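Long-range contact in mandelate racemase/muconate lactonizing enzyme-like protein (Rubrobacter xylanophilus DSM 9941, PDB 2QQ6), which binds magnesium and belongs to the mandelate racemase/muconate lactonizing enzyme family of the enolase superfamily, probably with lyase activity: residues Arg257-Tyr271 against Arg283-Cys295. Numbering follows the deposited sequence.
Sequences RRSTSTPICAGENVY and RAVDYVMPDVAKC. With MG (magnesium ion), chain D.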
loop_
_atom_site.group_PDB
_atom_site.type_symbol
_atom_site.label_atom_id
_atom_site.label_comp_id
_atom_site.label_asym_id
_atom_site.label_seq_id
_atom_site.Cartn_x
_atom_site.Cartn_y
_atom_site.Cartn_z
ATOM N N ARG B 257 -13.887 -9.509 -18.813
ATOM C CA ARG B 257 -15.308 -9.541 -18.516
ATOM C C ARG B 257 -16.173 -9.345 -19.756
ATOM O O ARG B 257 -17.270 -9.911 -19.860
ATOM C CB ARG B 257 -15.659 -8.481 -17.471
ATOM C CG ARG B 257 -17.119 -8.534 -17.074
ATOM C CD ARG B 257 -17.534 -7.535 -16.000
ATOM N NE ARG B 257 -18.884 -7.860 -15.537
ATOM C CZ ARG B 257 -19.950 -7.075 -15.661
ATOM N NH1 ARG B 257 -19.851 -5.883 -16.234
ATOM N NH2 ARG B 257 -21.129 -7.492 -15.224
ATOM N N ARG B 258 -15.691 -8.535 -20.696
ATOM C CA ARG B 258 -16.437 -8.287 -21.930
ATOM C C ARG B 258 -16.355 -9.511 -22.819
ATOM O O ARG B 258 -17.110 -9.668 -23.762
ATOM C CB ARG B 258 -15.855 -7.096 -22.694
ATOM C CG ARG B 258 -16.191 -5.736 -22.124
ATOM C CD ARG B 258 -15.705 -4.619 -23.054
ATOM N NE ARG B 258 -14.252 -4.625 -23.207
ATOM C CZ ARG B 258 -13.412 -3.978 -22.406
ATOM N NH1 ARG B 258 -13.880 -3.258 -21.393
ATOM N NH2 ARG B 258 -12.102 -4.063 -22.612
ATOM N N SER B 259 -15.422 -10.386 -22.505
ATOM C CA SER B 259 -15.213 -11.569 -23.307
ATOM C C SER B 259 -16.200 -12.691 -23.119
ATOM O O SER B 259 -16.748 -13.217 -24.087
ATOM C CB SER B 259 -13.808 -12.106 -23.062
ATOM O OG SER B 259 -12.864 -11.149 -23.489
ATOM N N THR B 260 -16.449 -13.052 -21.870
ATOM C CA THR B 260 -17.316 -14.181 -21.610
ATOM C C THR B 260 -18.648 -13.863 -20.935
ATOM O O THR B 260 -18.919 -12.725 -20.570
ATOM C CB THR B 260 -16.522 -15.209 -20.783
ATOM O OG1 THR B 260 -17.213 -16.458 -20.765
ATOM C CG2 THR B 260 -16.300 -14.685 -19.364
ATOM N N SER B 261 -19.476 -14.894 -20.803
ATOM C CA SER B 261 -20.772 -14.800 -20.156
ATOM C C SER B 261 -20.593 -15.307 -18.727
ATOM O O SER B 261 -21.542 -15.379 -17.947
ATOM C CB SER B 261 -21.809 -15.658 -20.889
ATOM O OG SER B 261 -21.512 -17.052 -20.823
ATOM N N THR B 262 -19.365 -15.677 -18.396
ATOM C CA THR B 262 -19.058 -16.149 -17.064
ATOM C C THR B 262 -18.898 -14.900 -16.189
ATOM O O THR B 262 -18.129 -13.998 -16.525
ATOM C CB THR B 262 -17.739 -16.964 -17.050
ATOM O OG1 THR B 262 -17.795 -17.992 -18.044
ATOM C CG2 THR B 262 -17.525 -17.615 -15.690
ATOM N N PRO B 263 -19.626 -14.830 -15.057
ATOM C CA PRO B 263 -19.558 -13.681 -14.142
ATOM C C PRO B 263 -18.161 -13.445 -13.577
ATOM O O PRO B 263 -17.523 -14.358 -13.069
ATOM C CB PRO B 263 -20.555 -14.045 -13.048
ATOM C CG PRO B 263 -21.482 -15.003 -13.737
ATOM C CD PRO B 263 -20.567 -15.840 -14.550
ATOM N N ILE B 264 -17.695 -12.208 -13.674
ATOM C CA ILE B 264 -16.377 -11.862 -13.176
ATOM C C ILE B 264 -16.491 -11.171 -11.840
ATOM O O ILE B 264 -17.281 -10.247 -11.664
ATOM C CB ILE B 264 -15.623 -10.928 -14.146
ATOM C CG1 ILE B 264 -15.526 -11.581 -15.534
ATOM C CG2 ILE B 264 -14.240 -10.594 -13.580
ATOM C CD1 ILE B 264 -14.963 -12.989 -15.559
ATOM N N CYS B 265 -15.695 -11.639 -10.893
ATOM C CA CYS B 265 -15.691 -11.066 -9.561
ATOM C C CYS B 265 -14.275 -10.763 -9.135
ATOM O O CYS B 265 -13.353 -11.510 -9.457
ATOM C CB CYS B 265 -16.320 -12.024 -8.549
ATOM S SG CYS B 265 -16.010 -11.506 -6.847
ATOM N N ALA B 266 -14.113 -9.667 -8.403
ATOM C CA ALA B 266 -12.799 -9.270 -7.931
ATOM C C ALA B 266 -12.959 -8.249 -6.824
ATOM O O ALA B 266 -14.075 -7.831 -6.528
ATOM C CB ALA B 266 -11.990 -8.682 -9.075
ATOM N N GLY B 267 -11.851 -7.862 -6.199
ATOM C CA GLY B 267 -11.931 -6.866 -5.148
ATOM C C GLY B 267 -11.112 -7.075 -3.891
ATOM O O GLY B 267 -10.991 -6.155 -3.086
ATOM N N GLU B 268 -10.547 -8.259 -3.706
ATOM C CA GLU B 268 -9.762 -8.513 -2.499
ATOM C C GLU B 268 -8.382 -7.861 -2.499
ATOM O O GLU B 268 -7.725 -7.784 -1.462
ATOM C CB GLU B 268 -9.608 -10.015 -2.274
ATOM C CG GLU B 268 -9.025 -10.766 -3.451
ATOM C CD GLU B 268 -8.693 -12.190 -3.102
ATOM O OE1 GLU B 268 -7.825 -12.388 -2.227
ATOM O OE2 GLU B 268 -9.299 -13.110 -3.692
ATOM N N ASN B 269 -7.937 -7.392 -3.659
ATOM C CA ASN B 269 -6.631 -6.763 -3.734
ATOM C C ASN B 269 -6.678 -5.262 -3.999
ATOM O O ASN B 269 -5.657 -4.644 -4.272
ATOM C CB ASN B 269 -5.772 -7.459 -4.787
ATOM C CG ASN B 269 -5.303 -8.821 -4.335
ATOM O OD1 ASN B 269 -4.789 -8.971 -3.227
ATOM N ND2 ASN B 269 -5.474 -9.824 -5.189
ATOM N N VAL B 270 -7.863 -4.674 -3.906
ATOM C CA VAL B 270 -8.006 -3.242 -4.108
ATOM C C VAL B 270 -8.447 -2.625 -2.781
ATOM O O VAL B 270 -9.354 -3.144 -2.132
ATOM C CB VAL B 270 -9.034 -2.945 -5.231
ATOM C CG1 VAL B 270 -10.204 -3.900 -5.130
ATOM C CG2 VAL B 270 -9.518 -1.512 -5.137
ATOM N N TYR B 271 -7.792 -1.539 -2.369
ATOM C CA TYR B 271 -8.122 -0.882 -1.102
ATOM C C TYR B 271 -8.758 0.491 -1.301
ATOM O O TYR B 271 -8.528 1.142 -2.315
ATOM C CB TYR B 271 -6.863 -0.671 -0.257
ATOM C CG TYR B 271 -5.912 -1.837 -0.141
ATOM C CD1 TYR B 271 -5.264 -2.350 -1.259
ATOM C CD2 TYR B 271 -5.626 -2.406 1.106
ATOM C CE1 TYR B 271 -4.352 -3.398 -1.141
ATOM C CE2 TYR B 271 -4.717 -3.454 1.235
ATOM C CZ TYR B 271 -4.083 -3.945 0.109
ATOM O OH TYR B 271 -3.168 -4.969 0.223
ATOM N N ARG B 283 -16.354 -0.642 -15.172
ATOM C CA ARG B 283 -17.368 -1.685 -15.324
ATOM C C ARG B 283 -16.648 -3.034 -15.467
ATOM O O ARG B 283 -16.907 -3.793 -16.410
ATOM C CB ARG B 283 -18.207 -1.453 -16.586
ATOM C CG ARG B 283 -18.850 -0.092 -16.744
ATOM C CD ARG B 283 -19.326 0.075 -18.192
ATOM N NE ARG B 283 -18.270 -0.294 -19.147
ATOM C CZ ARG B 283 -18.352 -0.178 -20.477
ATOM N NH1 ARG B 283 -19.452 0.305 -21.057
ATOM N NH2 ARG B 283 -17.323 -0.557 -21.236
ATOM N N ALA B 284 -15.759 -3.341 -14.528
ATOM C CA ALA B 284 -14.972 -4.567 -14.604
ATOM C C ALA B 284 -15.468 -5.778 -13.832
ATOM O O ALA B 284 -14.925 -6.860 -13.997
ATOM C CB ALA B 284 -13.537 -4.265 -14.194
ATOM N N VAL B 285 -16.490 -5.611 -13.003
ATOM C CA VAL B 285 -16.983 -6.723 -12.200
ATOM C C VAL B 285 -18.463 -6.966 -12.233
ATOM O O VAL B 285 -19.256 -6.052 -12.422
ATOM C CB VAL B 285 -16.646 -6.543 -10.719
ATOM C CG1 VAL B 285 -15.157 -6.460 -10.526
ATOM C CG2 VAL B 285 -17.317 -5.305 -10.191
ATOM N N ASP B 286 -18.826 -8.220 -12.029
ATOM C CA ASP B 286 -20.221 -8.601 -11.948
ATOM C C ASP B 286 -20.494 -8.589 -10.451
ATOM O O ASP B 286 -21.593 -8.272 -10.016
ATOM C CB ASP B 286 -20.427 -10.001 -12.517
ATOM C CG ASP B 286 -20.538 -10.001 -14.023
ATOM O OD1 ASP B 286 -21.675 -9.851 -14.533
ATOM O OD2 ASP B 286 -19.491 -10.141 -14.695
ATOM N N TYR B 287 -19.462 -8.929 -9.678
ATOM C CA TYR B 287 -19.516 -8.959 -8.221
ATOM C C TYR B 287 -18.317 -8.223 -7.660
ATOM O O TYR B 287 -17.297 -8.080 -8.328
ATOM C CB TYR B 287 -19.443 -10.380 -7.684
ATOM C CG TYR B 287 -20.680 -11.206 -7.885
ATOM C CD1 TYR B 287 -20.969 -11.782 -9.119
ATOM C CD2 TYR B 287 -21.568 -11.412 -6.837
ATOM C CE1 TYR B 287 -22.107 -12.537 -9.298
ATOM C CE2 TYR B 287 -22.707 -12.164 -7.010
ATOM C CZ TYR B 287 -22.970 -12.721 -8.235
ATOM O OH TYR B 287 -24.109 -13.455 -8.404
ATOM N N VAL B 288 -18.435 -7.779 -6.415
ATOM C CA VAL B 288 -17.353 -7.063 -5.755
ATOM C C VAL B 288 -17.077 -7.789 -4.469
ATOM O O VAL B 288 -18.002 -8.283 -3.829
ATOM C CB VAL B 288 -17.736 -5.640 -5.372
ATOM C CG1 VAL B 288 -16.506 -4.783 -5.371
ATOM C CG2 VAL B 288 -18.778 -5.103 -6.308
HETATM N N MSE B 289 -15.813 -7.838 -4.072
HETATM C CA MSE B 289 -15.488 -8.532 -2.859
HETATM C C MSE B 289 -14.292 -7.992 -2.111
HETATM O O MSE B 289 -13.232 -8.608 -2.114
HETATM C CB MSE B 289 -15.264 -9.994 -3.170
HETATM C CG MSE B 289 -14.242 -10.222 -4.235
HETATM SE SE MSE B 289 -13.877 -12.143 -4.483
HETATM C CE MSE B 289 -12.209 -12.284 -3.402
ATOM N N PRO B 290 -14.436 -6.831 -1.461
ATOM C CA PRO B 290 -13.285 -6.312 -0.728
ATOM C C PRO B 290 -13.201 -7.085 0.586
ATOM O O PRO B 290 -14.044 -7.943 0.858
ATOM C CB PRO B 290 -13.641 -4.844 -0.532
ATOM C CG PRO B 290 -15.111 -4.883 -0.370
ATOM C CD PRO B 290 -15.556 -5.875 -1.432
ATOM N N ASP B 291 -12.189 -6.795 1.396
ATOM C CA ASP B 291 -12.023 -7.484 2.668
ATOM C C ASP B 291 -12.014 -6.448 3.794
ATOM O O ASP B 291 -11.033 -5.727 3.976
ATOM C CB ASP B 291 -10.711 -8.279 2.645
ATOM C CG ASP B 291 -10.594 -9.276 3.788
ATOM O OD1 ASP B 291 -10.661 -8.854 4.964
ATOM O OD2 ASP B 291 -10.422 -10.485 3.515
ATOM N N VAL B 292 -13.111 -6.386 4.544
ATOM C CA VAL B 292 -13.258 -5.438 5.646
ATOM C C VAL B 292 -12.036 -5.267 6.540
ATOM O O VAL B 292 -11.738 -4.151 6.978
ATOM C CB VAL B 292 -14.448 -5.817 6.535
ATOM C CG1 VAL B 292 -14.602 -4.815 7.664
ATOM C CG2 VAL B 292 -15.710 -5.874 5.696
ATOM N N ALA B 293 -11.329 -6.359 6.814
ATOM C CA ALA B 293 -10.153 -6.286 7.671
ATOM C C ALA B 293 -8.892 -5.984 6.887
ATOM O O ALA B 293 -7.786 -6.016 7.434
ATOM C CB ALA B 293 -9.980 -7.587 8.441
ATOM N N LYS B 294 -9.054 -5.683 5.605
ATOM C CA LYS B 294 -7.904 -5.392 4.764
ATOM C C LYS B 294 -8.044 -4.061 4.027
ATOM O O LYS B 294 -7.093 -3.273 3.973
ATOM C CB LYS B 294 -7.711 -6.527 3.757
ATOM C CG LYS B 294 -6.416 -6.478 2.951
ATOM C CD LYS B 294 -6.394 -7.592 1.894
ATOM C CE LYS B 294 -5.171 -7.499 0.995
ATOM N NZ LYS B 294 -5.195 -8.543 -0.063
ATOM N N CYS B 295 -9.238 -3.813 3.486
ATOM C CA CYS B 295 -9.535 -2.610 2.702
ATOM C C CYS B 295 -9.538 -1.271 3.427
ATOM O O CYS B 295 -9.075 -0.275 2.876
ATOM C CB CYS B 295 -10.873 -2.771 1.996
ATOM S SG CYS B 295 -12.270 -2.630 3.106
HETATM MG MG MG D . -9.261 -15.121 -3.357
HETATM O O HOH W 1 -6.270 -11.294 -0.270
#
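One carboxylate oxygen, D286 OD2, is held from opposite faces of its plane: R257 NE comes from one side at 2.5 Å, a salt bridge, and I264 N from the other at 2.9 Å. These bonds join the N-terminal ends of two parallel strands, 264-266 and 287-288, which with helix 272-282 between them form a beta-alpha-beta unit of the enolase-type TIM barrel. In R257, chi1 of -177° swings CG away from the backbone N, and the extended chain carries NE past A284 O. The guanidinium and carboxylate planes are 65° apart, and V285 O lies over one guanidinium face. With an alanine in place of R257 the salt bridge is gone, and the D286 carboxylate, keeping I264 N as its only hydrogen bond within this contact, would probably be freer to turn. Next along, I264 O accepts from both D286 N (2.6 Å) and Y287 N (3.2 Å), and M289 N bonds to A266 O, keeping the strands in step. C265 SG packs against the selenium of M289, a selenomethionine, whose CE lies alongside E268. At the C-terminal end of the strands E268 OE2 binds magnesium at 2.0 Å, with D216 and E242 completing the protein ligands, while F79 of the second subunit packs on E268 and K294. The fully extended K294 crosses Y271, CE against its OH, and places NZ 3.0 Å from E268 O, with a weak bond to N269 OD1. A water ties the same NZ to the metal-binding carboxylate, donating to E268 OE1 at 2.7 Å.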